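Local coordinates for lipocalin allergen (Canis lupus familiaris, PDB 4ODD), which is a dog dander allergen of the lipocalin family, which probably binds small hydrophobic molecules as its relatives do, at residues K130-S135 against E143-L148; L48-N53 against N75-E80. All coordinates share one frame; numbering follows the deposited sequence.

Contact 1. Residues K130-S135 against E143-L148; sequences KFKKLS and ENIIYL
Ile145 reaches across from its short strand to helix 130-135 and meets Phe131, Lys132 and Ser135 with different parts of its side chain. Its gamma methyl CG2 comes up to the rim of the Phe131 ring, near the ring plane, at 4.1 Å from CE2. The two side chains lie alongside each other, pointing opposite ways, and the methyl meets the ring at its edge. Phe131 reaches this place because its CG is turned opposite the backbone N (chi1 172°); the same ring also rests on Ala114 and Leu116 of strand 110-118. The other arm of Ile145 is fully extended, with chi2 near 180°, and its end methyl CD1 lies 4.0 Å from CG of Lys132. CD1 is almost as close to the next lysine carbon, CD; the extended lysine chain and the isoleucine cross at about a right angle. This is the lipocalin pattern of a C-terminal helix lying against the barrel, followed by a strand that returns to pair with strand 13-22. The helix and strand segments run roughly antiparallel, 149° between their directions, with axes 11.3 Å apart at closest approach. Ser135 makes the third touch, its OG 4.3 Å from CG1 of Ile145, and the polar partner of that hydroxyl is Ser21, a residue of strand 13-22 against which Ile145 also packs.

Contact 2. Residues L48-N53 against N75-E80; sequences LKMLFN and NLIKGE
The Phe52 ring turns an edge to Ile77, whose CG2 methyl sits near the ring plane, 4.2 Å from CE2. The ring also meets Phe87 of strand 84-92 edge-to-face, so neighbours from two different strands bound it. Its CG stands opposite the carbonyl carbon (chi1 -59°), and from there the ring extends toward the strand that carries Ile77. Two residues earlier, on the same side of the strand, Met50 points in the same general direction and approaches the same isoleucine. Its sulfur is the touching atom, with SD 3.7 Å from CG1 of Ile77 and 3.9 Å from CD1 of the same residue. The methionine chain is straight as far as the sulfur and then bends at chi3 (83°), and it crosses the isoleucine at about a right angle. CG2 of Ile77 is shared by the two partners, lying 4.2 Å from SD of Met50 as well as at the ring edge, while CG1 and CD1 meet the sulfur. All of this is apolar contact, and both Met50 and Ile77 are buried. The CA atoms of Met50 and Ile77 are 7.9 Å apart, since these strands are not paired with each other; strand 62-71 runs between them, and its Ala69 is touched by both Phe52 and Ile77. Ile77 also rests on Leu8 of helix 6-10. Side chains meeting across an intervening strand, on the concave side of a curled antiparallel sheet, belong to the apolar interior of the lipocalin beta barrel.

The two contacts lie on opposite sides of the chain's centre, with their own centres 22 Å apart and their nearest atoms about 12 Å from each other, so they do not touch. Both involve the same antiparallel sheet. Contact 2 comes first along the chain and joins strands 49-57 and 77-80, whereas contact 1 lies entirely later, joining helix 125-137 to the last strand, 145-147. That last strand pairs with strand 13-22, which also pairs with strand 36-44, the neighbour of strand 49-57, so the sheet connects the two sites. One contact fills part of the barrel; the other packs the C-terminal helix against the strand that follows it.

Contact 1. Residues K130-S135 against E143-L148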
ATOM      1  N   LYS A 130      -4.763   5.353 -13.781  1.00 65.04           N
ATOM      2  CA  LYS A 130      -3.791   6.127 -13.008  1.00 74.47           C
ATOM      3  C   LYS A 130      -2.840   5.187 -12.286  1.00 72.66           C
ATOM      4  O   LYS A 130      -1.633   5.443 -12.189  1.00 69.42           O
ATOM      5  CB  LYS A 130      -4.497   7.047 -12.003  1.00 71.14           C
ATOM      6  CG  LYS A 130      -4.559   8.513 -12.417  1.00 85.48           C
ATOM      7  CD  LYS A 130      -5.365   9.336 -11.416  1.00 94.18           C
ATOM      8  CE  LYS A 130      -5.543  10.779 -11.882  1.00113.01           C
ATOM      9  NZ  LYS A 130      -6.473  11.558 -11.004  1.00108.13           N
ATOM     10  N   PHE A 131      -3.391   4.083 -11.794  1.00 66.78           N
ATOM     11  CA  PHE A 131      -2.569   3.086 -11.135  1.00 61.28           C
ATOM     12  C   PHE A 131      -1.560   2.483 -12.098  1.00 64.30           C
ATOM     13  O   PHE A 131      -0.357   2.557 -11.855  1.00 69.85           O
ATOM     14  CB  PHE A 131      -3.409   1.989 -10.491  1.00 52.86           C
ATOM     15  CG  PHE A 131      -2.587   0.838  -9.973  1.00 54.35           C
ATOM     16  CD1 PHE A 131      -1.804   0.977  -8.839  1.00 48.45           C
ATOM     17  CD2 PHE A 131      -2.586  -0.381 -10.633  1.00 52.67           C
ATOM     18  CE1 PHE A 131      -1.045  -0.083  -8.366  1.00 50.60           C
ATOM     19  CE2 PHE A 131      -1.834  -1.447 -10.164  1.00 54.02           C
ATOM     20  CZ  PHE A 131      -1.066  -1.303  -9.032  1.00 50.30           C
ATOM     21  N   LYS A 132      -2.047   1.898 -13.190  1.00 65.78           N
ATOM     22  CA  LYS A 132      -1.159   1.257 -14.159  1.00 71.64           C
ATOM     23  C   LYS A 132      -0.130   2.247 -14.710  1.00 70.37           C
ATOM     24  O   LYS A 132       1.047   1.911 -14.919  1.00 61.05           O
ATOM     25  CB  LYS A 132      -1.969   0.611 -15.286  1.00 76.54           C
ATOM     26  CG  LYS A 132      -2.961  -0.429 -14.789  1.00 78.85           C
ATOM     27  CD  LYS A 132      -3.301  -1.468 -15.866  1.00 85.38           C
ATOM     28  CE  LYS A 132      -4.287  -2.522 -15.347  1.00 88.85           C
ATOM     29  NZ  LYS A 132      -4.453  -3.683 -16.284  1.00 80.96           N
ATOM     30  N   LYS A 133      -0.587   3.474 -14.922  1.00 55.64           N
ATOM     31  CA  LYS A 133       0.299   4.549 -15.322  1.00 67.52           C
ATOM     32  C   LYS A 133       1.454   4.649 -14.329  1.00 67.83           C
ATOM     33  O   LYS A 133       2.611   4.520 -14.720  1.00 61.95           O
ATOM     34  CB  LYS A 133      -0.472   5.869 -15.390  1.00 74.79           C
ATOM     35  CG  LYS A 133       0.348   7.070 -15.864  1.00 78.54           C
ATOM     36  CD  LYS A 133      -0.524   8.331 -15.934  1.00 92.19           C
ATOM     37  CE  LYS A 133       0.304   9.596 -16.113  1.00 94.82           C
ATOM     38  NZ  LYS A 133       1.044   9.953 -14.871  1.00 87.77           N
ATOM     39  N   LEU A 134       1.133   4.862 -13.051  1.00 60.24           N
ATOM     40  CA  LEU A 134       2.157   4.947 -12.012  1.00 67.63           C
ATOM     41  C   LEU A 134       3.076   3.742 -12.047  1.00 60.41           C
ATOM     42  O   LEU A 134       4.301   3.877 -12.045  1.00 58.33           O
ATOM     43  CB  LEU A 134       1.547   5.050 -10.610  1.00 60.78           C
ATOM     44  CG  LEU A 134       2.623   4.918  -9.519  1.00 57.88           C
ATOM     45  CD1 LEU A 134       3.201   6.279  -9.167  1.00 57.53           C
ATOM     46  CD2 LEU A 134       2.097   4.207  -8.277  1.00 51.52           C
ATOM     47  N   SER A 135       2.470   2.561 -12.058  1.00 68.05           N
ATOM     48  CA  SER A 135       3.232   1.330 -12.058  1.00 68.35           C
ATOM     49  C   SER A 135       4.236   1.378 -13.214  1.00 71.07           C
ATOM     50  O   SER A 135       5.429   1.111 -13.037  1.00 68.31           O
ATOM     51  CB  SER A 135       2.294   0.130 -12.159  1.00 54.50           C
ATOM     52  OG  SER A 135       3.024  -1.069 -12.067  1.00 63.29           O
ATOM     53  N   GLU A 143       3.076  -7.223 -16.185  1.00 64.02           N
ATOM     54  CA  GLU A 143       2.770  -8.588 -15.760  1.00 68.64           C
ATOM     55  C   GLU A 143       2.947  -8.767 -14.252  1.00 66.91           C
ATOM     56  O   GLU A 143       2.505  -9.756 -13.676  1.00 60.96           O
ATOM     57  CB  GLU A 143       3.623  -9.615 -16.529  1.00 75.90           C
ATOM     58  CG  GLU A 143       5.146  -9.394 -16.474  1.00 83.12           C
ATOM     59  CD  GLU A 143       5.651  -8.404 -17.525  1.00 89.25           C
ATOM     60  OE1 GLU A 143       4.852  -7.582 -18.026  1.00 91.43           O
ATOM     61  OE2 GLU A 143       6.854  -8.451 -17.859  1.00 89.35           O
ATOM     62  N   ASN A 144       3.600  -7.803 -13.617  1.00 73.37           N
ATOM     63  CA  ASN A 144       3.797  -7.862 -12.178  1.00 64.78           C
ATOM     64  C   ASN A 144       2.635  -7.236 -11.414  1.00 62.66           C
ATOM     65  O   ASN A 144       2.739  -6.988 -10.220  1.00 60.08           O
ATOM     66  CB  ASN A 144       5.132  -7.222 -11.781  1.00 66.70           C
ATOM     67  CG  ASN A 144       6.333  -8.083 -12.154  1.00 68.44           C
ATOM     68  OD1 ASN A 144       6.185  -9.243 -12.536  1.00 70.48           O
ATOM     69  ND2 ASN A 144       7.526  -7.522 -12.030  1.00 64.66           N
ATOM     70  N   ILE A 145       1.527  -6.995 -12.108  1.00 56.48           N
ATOM     71  CA  ILE A 145       0.331  -6.456 -11.472  1.00 52.05           C
ATOM     72  C   ILE A 145      -0.578  -7.575 -10.981  1.00 54.46           C
ATOM     73  O   ILE A 145      -0.862  -8.517 -11.719  1.00 66.44           O
ATOM     74  CB  ILE A 145      -0.470  -5.569 -12.431  1.00 54.27           C
ATOM     75  CG1 ILE A 145       0.326  -4.310 -12.777  1.00 55.99           C
ATOM     76  CG2 ILE A 145      -1.828  -5.213 -11.822  1.00 46.11           C
ATOM     77  CD1 ILE A 145      -0.406  -3.365 -13.728  1.00 63.56           C
ATOM     78  N   ILE A 146      -1.032  -7.474  -9.735  1.00 50.17           N
ATOM     79  CA  ILE A 146      -1.899  -8.499  -9.146  1.00 51.65           C
ATOM     80  C   ILE A 146      -3.169  -7.897  -8.544  1.00 50.80           C
ATOM     81  O   ILE A 146      -3.121  -6.888  -7.826  1.00 48.76           O
ATOM     82  CB  ILE A 146      -1.170  -9.266  -8.047  1.00 53.48           C
ATOM     83  CG1 ILE A 146       0.026 -10.003  -8.627  1.00 44.00           C
ATOM     84  CG2 ILE A 146      -2.100 -10.242  -7.361  1.00 48.50           C
ATOM     85  CD1 ILE A 146       0.872 -10.646  -7.566  1.00 48.38           C
ATOM     86  N   TYR A 147      -4.309  -8.518  -8.843  1.00 45.80           N
ATOM     87  CA  TYR A 147      -5.583  -8.084  -8.273  1.00 43.09           C
ATOM     88  C   TYR A 147      -5.839  -8.845  -6.964  1.00 38.28           C
ATOM     89  O   TYR A 147      -5.790 -10.083  -6.926  1.00 39.34           O
ATOM     90  CB  TYR A 147      -6.719  -8.270  -9.291  1.00 46.06           C
ATOM     91  CG  TYR A 147      -8.090  -7.937  -8.750  1.00 50.98           C
ATOM     92  CD1 TYR A 147      -8.441  -6.629  -8.444  1.00 45.03           C
ATOM     93  CD2 TYR A 147      -9.033  -8.935  -8.533  1.00 46.98           C
ATOM     94  CE1 TYR A 147      -9.697  -6.327  -7.932  1.00 44.81           C
ATOM     95  CE2 TYR A 147     -10.285  -8.641  -8.019  1.00 49.09           C
ATOM     96  CZ  TYR A 147     -10.618  -7.337  -7.722  1.00 49.53           C
ATOM     97  OH  TYR A 147     -11.879  -7.049  -7.216  1.00 48.32           O
ATOM     98  N   LEU A 148      -6.056  -8.104  -5.880  1.00 49.30           N
ATOM     99  CA  LEU A 148      -6.241  -8.735  -4.568  1.00 47.65           C
ATOM    100  C   LEU A 148      -7.639  -8.517  -4.062  1.00 48.11           C
ATOM    101  O   LEU A 148      -8.011  -9.057  -3.020  1.00 51.45           O
ATOM    102  CB  LEU A 148      -5.249  -8.195  -3.545  1.00 48.81           C
ATOM    103  CG  LEU A 148      -3.782  -8.537  -3.787  1.00 51.14           C
ATOM    104  CD1 LEU A 148      -2.891  -7.892  -2.698  1.00 48.40           C
ATOM    105  CD2 LEU A 148      -3.607 -10.051  -3.839  1.00 46.78           C
TER

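Contact 2. Residues L48-N53 against N75-E80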
ATOM      1  N   LEU A  48       2.550  14.080  13.749  1.00 64.84           N
ATOM      2  CA  LEU A  48       3.120  13.652  12.461  1.00 57.67           C
ATOM      3  C   LEU A  48       3.384  12.149  12.330  1.00 50.75           C
ATOM      4  O   LEU A  48       4.445  11.743  11.844  1.00 54.48           O
ATOM      5  CB  LEU A  48       4.395  14.437  12.169  1.00 61.63           C
ATOM      6  CG  LEU A  48       4.094  15.922  12.029  1.00 60.45           C
ATOM      7  CD1 LEU A  48       5.366  16.683  11.843  1.00 51.24           C
ATOM      8  CD2 LEU A  48       3.156  16.179  10.865  1.00 60.18           C
ATOM      9  N   LYS A  49       2.419  11.337  12.758  1.00 64.01           N
ATOM     10  CA  LYS A  49       2.535   9.877  12.723  1.00 67.65           C
ATOM     11  C   LYS A  49       1.397   9.254  11.910  1.00 64.76           C
ATOM     12  O   LYS A  49       0.310   9.816  11.836  1.00 63.93           O
ATOM     13  CB  LYS A  49       2.535   9.310  14.151  1.00 66.95           C
ATOM     14  CG  LYS A  49       3.752   9.708  15.001  1.00 74.20           C
ATOM     15  CD  LYS A  49       4.911   8.735  14.788  1.00 82.56           C
ATOM     16  CE  LYS A  49       6.268   9.431  14.872  1.00 85.41           C
ATOM     17  NZ  LYS A  49       7.360   8.552  14.339  1.00 78.41           N
ATOM     18  N   MET A  50       1.652   8.108  11.287  1.00 47.81           N
ATOM     19  CA  MET A  50       0.603   7.362  10.598  1.00 42.13           C
ATOM     20  C   MET A  50       0.578   5.945  11.096  1.00 47.66           C
ATOM     21  O   MET A  50       1.617   5.393  11.465  1.00 47.61           O
ATOM     22  CB  MET A  50       0.815   7.351   9.089  1.00 37.72           C
ATOM     23  CG  MET A  50       0.084   8.441   8.360  1.00 47.70           C
ATOM     24  SD  MET A  50       0.462   8.433   6.600  1.00 50.41           S
ATOM     25  CE  MET A  50      -0.664   7.165   6.007  1.00 49.83           C
ATOM     26  N   LEU A  51      -0.609   5.350  11.101  1.00 51.77           N
ATOM     27  CA  LEU A  51      -0.729   3.939  11.426  1.00 56.86           C
ATOM     28  C   LEU A  51      -1.399   3.182  10.269  1.00 53.41           C
ATOM     29  O   LEU A  51      -2.505   3.518   9.861  1.00 51.75           O
ATOM     30  CB  LEU A  51      -1.507   3.751  12.736  1.00 53.20           C
ATOM     31  CG  LEU A  51      -1.479   2.311  13.268  1.00 66.10           C
ATOM     32  CD1 LEU A  51      -0.156   2.033  13.976  1.00 62.35           C
ATOM     33  CD2 LEU A  51      -2.654   2.007  14.176  1.00 70.81           C
ATOM     34  N   PHE A  52      -0.719   2.179   9.733  1.00 40.96           N
ATOM     35  CA  PHE A  52      -1.311   1.320   8.710  1.00 34.69           C
ATOM     36  C   PHE A  52      -1.758   0.022   9.342  1.00 35.73           C
ATOM     37  O   PHE A  52      -0.965  -0.676   9.986  1.00 34.75           O
ATOM     38  CB  PHE A  52      -0.315   1.020   7.586  1.00 27.89           C
ATOM     39  CG  PHE A  52       0.185   2.245   6.896  1.00 33.41           C
ATOM     40  CD1 PHE A  52      -0.401   2.684   5.728  1.00 31.35           C
ATOM     41  CD2 PHE A  52       1.228   2.991   7.443  1.00 33.92           C
ATOM     42  CE1 PHE A  52       0.062   3.832   5.108  1.00 27.21           C
ATOM     43  CE2 PHE A  52       1.689   4.140   6.824  1.00 32.80           C
ATOM     44  CZ  PHE A  52       1.108   4.555   5.659  1.00 30.74           C
ATOM     45  N   ASN A  53      -3.033  -0.291   9.168  1.00 37.99           N
ATOM     46  CA  ASN A  53      -3.577  -1.521   9.692  1.00 38.63           C
ATOM     47  C   ASN A  53      -3.963  -2.437   8.530  1.00 41.17           C
ATOM     48  O   ASN A  53      -4.701  -2.028   7.617  1.00 44.49           O
ATOM     49  CB  ASN A  53      -4.764  -1.212  10.589  1.00 37.18           C
ATOM     50  CG  ASN A  53      -5.433  -2.457  11.106  1.00 51.20           C
ATOM     51  OD1 ASN A  53      -6.566  -2.790  10.711  1.00 48.46           O
ATOM     52  ND2 ASN A  53      -4.735  -3.172  11.990  1.00 45.21           N
ATOM     53  N   ASN A  75       6.298  15.388   2.842  1.00 91.32           N
ATOM     54  CA  ASN A  75       5.280  14.345   2.943  1.00 83.97           C
ATOM     55  C   ASN A  75       5.750  12.924   2.651  1.00 65.31           C
ATOM     56  O   ASN A  75       4.994  12.109   2.125  1.00 59.83           O
ATOM     57  CB  ASN A  75       4.115  14.679   2.018  1.00 86.58           C
ATOM     58  CG  ASN A  75       3.596  16.079   2.224  1.00 96.79           C
ATOM     59  OD1 ASN A  75       4.365  17.032   2.395  1.00 93.63           O
ATOM     60  ND2 ASN A  75       2.275  16.215   2.220  1.00 92.02           N
ATOM     61  N   LEU A  76       6.996  12.627   2.977  1.00 51.68           N
ATOM     62  CA  LEU A  76       7.488  11.281   2.787  1.00 47.52           C
ATOM     63  C   LEU A  76       7.221  10.490   4.054  1.00 48.24           C
ATOM     64  O   LEU A  76       7.654  10.893   5.143  1.00 47.20           O
ATOM     65  CB  LEU A  76       8.977  11.280   2.466  1.00 48.80           C
ATOM     66  CG  LEU A  76       9.585   9.887   2.284  1.00 50.34           C
ATOM     67  CD1 LEU A  76       8.951   9.089   1.092  1.00 41.20           C
ATOM     68  CD2 LEU A  76      11.080  10.012   2.120  1.00 36.83           C
ATOM     69  N   ILE A  77       6.491   9.379   3.919  1.00 39.94           N
ATOM     70  CA  ILE A  77       6.154   8.581   5.082  1.00 40.38           C
ATOM     71  C   ILE A  77       7.155   7.462   5.215  1.00 43.31           C
ATOM     72  O   ILE A  77       7.390   6.713   4.266  1.00 50.15           O
ATOM     73  CB  ILE A  77       4.737   8.014   5.016  1.00 42.39           C
ATOM     74  CG1 ILE A  77       3.710   9.144   4.950  1.00 40.97           C
ATOM     75  CG2 ILE A  77       4.456   7.209   6.254  1.00 38.78           C
ATOM     76  CD1 ILE A  77       2.935   9.197   3.641  1.00 38.24           C
ATOM     77  N   LYS A  78       7.747   7.359   6.396  1.00 35.08           N
ATOM     78  CA  LYS A  78       8.861   6.451   6.640  1.00 40.18           C
ATOM     79  C   LYS A  78       8.482   5.558   7.812  1.00 39.34           C
ATOM     80  O   LYS A  78       8.015   6.039   8.851  1.00 39.38           O
ATOM     81  CB  LYS A  78      10.134   7.273   6.958  1.00 44.05           C
ATOM     82  CG  LYS A  78      11.418   6.469   7.301  1.00 59.52           C
ATOM     83  CD  LYS A  78      12.617   7.404   7.562  1.00 69.74           C
ATOM     84  CE  LYS A  78      13.987   6.677   7.506  1.00 66.01           C
ATOM     85  NZ  LYS A  78      15.133   7.622   7.218  1.00 55.03           N
ATOM     86  N   GLY A  79       8.679   4.258   7.661  1.00 39.15           N
ATOM     87  CA  GLY A  79       8.308   3.343   8.716  1.00 38.84           C
ATOM     88  C   GLY A  79       8.899   1.965   8.523  1.00 50.53           C
ATOM     89  O   GLY A  79       9.211   1.564   7.391  1.00 46.23           O
ATOM     90  N   GLU A  80       9.052   1.236   9.628  1.00 54.32           N
ATOM     91  CA  GLU A  80       9.657  -0.083   9.573  1.00 48.37           C
ATOM     92  C   GLU A  80       8.600  -1.155   9.426  1.00 51.44           C
ATOM     93  O   GLU A  80       7.607  -1.181  10.139  1.00 57.57           O
ATOM     94  CB  GLU A  80      10.523  -0.339  10.804  1.00 48.22           C
ATOM     95  CG  GLU A  80      11.553  -1.447  10.628  1.00 59.85           C
ATOM     96  CD  GLU A  80      12.759  -1.023   9.771  1.00 73.80           C
ATOM     97  OE1 GLU A  80      13.509  -1.922   9.293  1.00 66.38           O
ATOM     98  OE2 GLU A  80      12.949   0.209   9.579  1.00 61.59           O
TER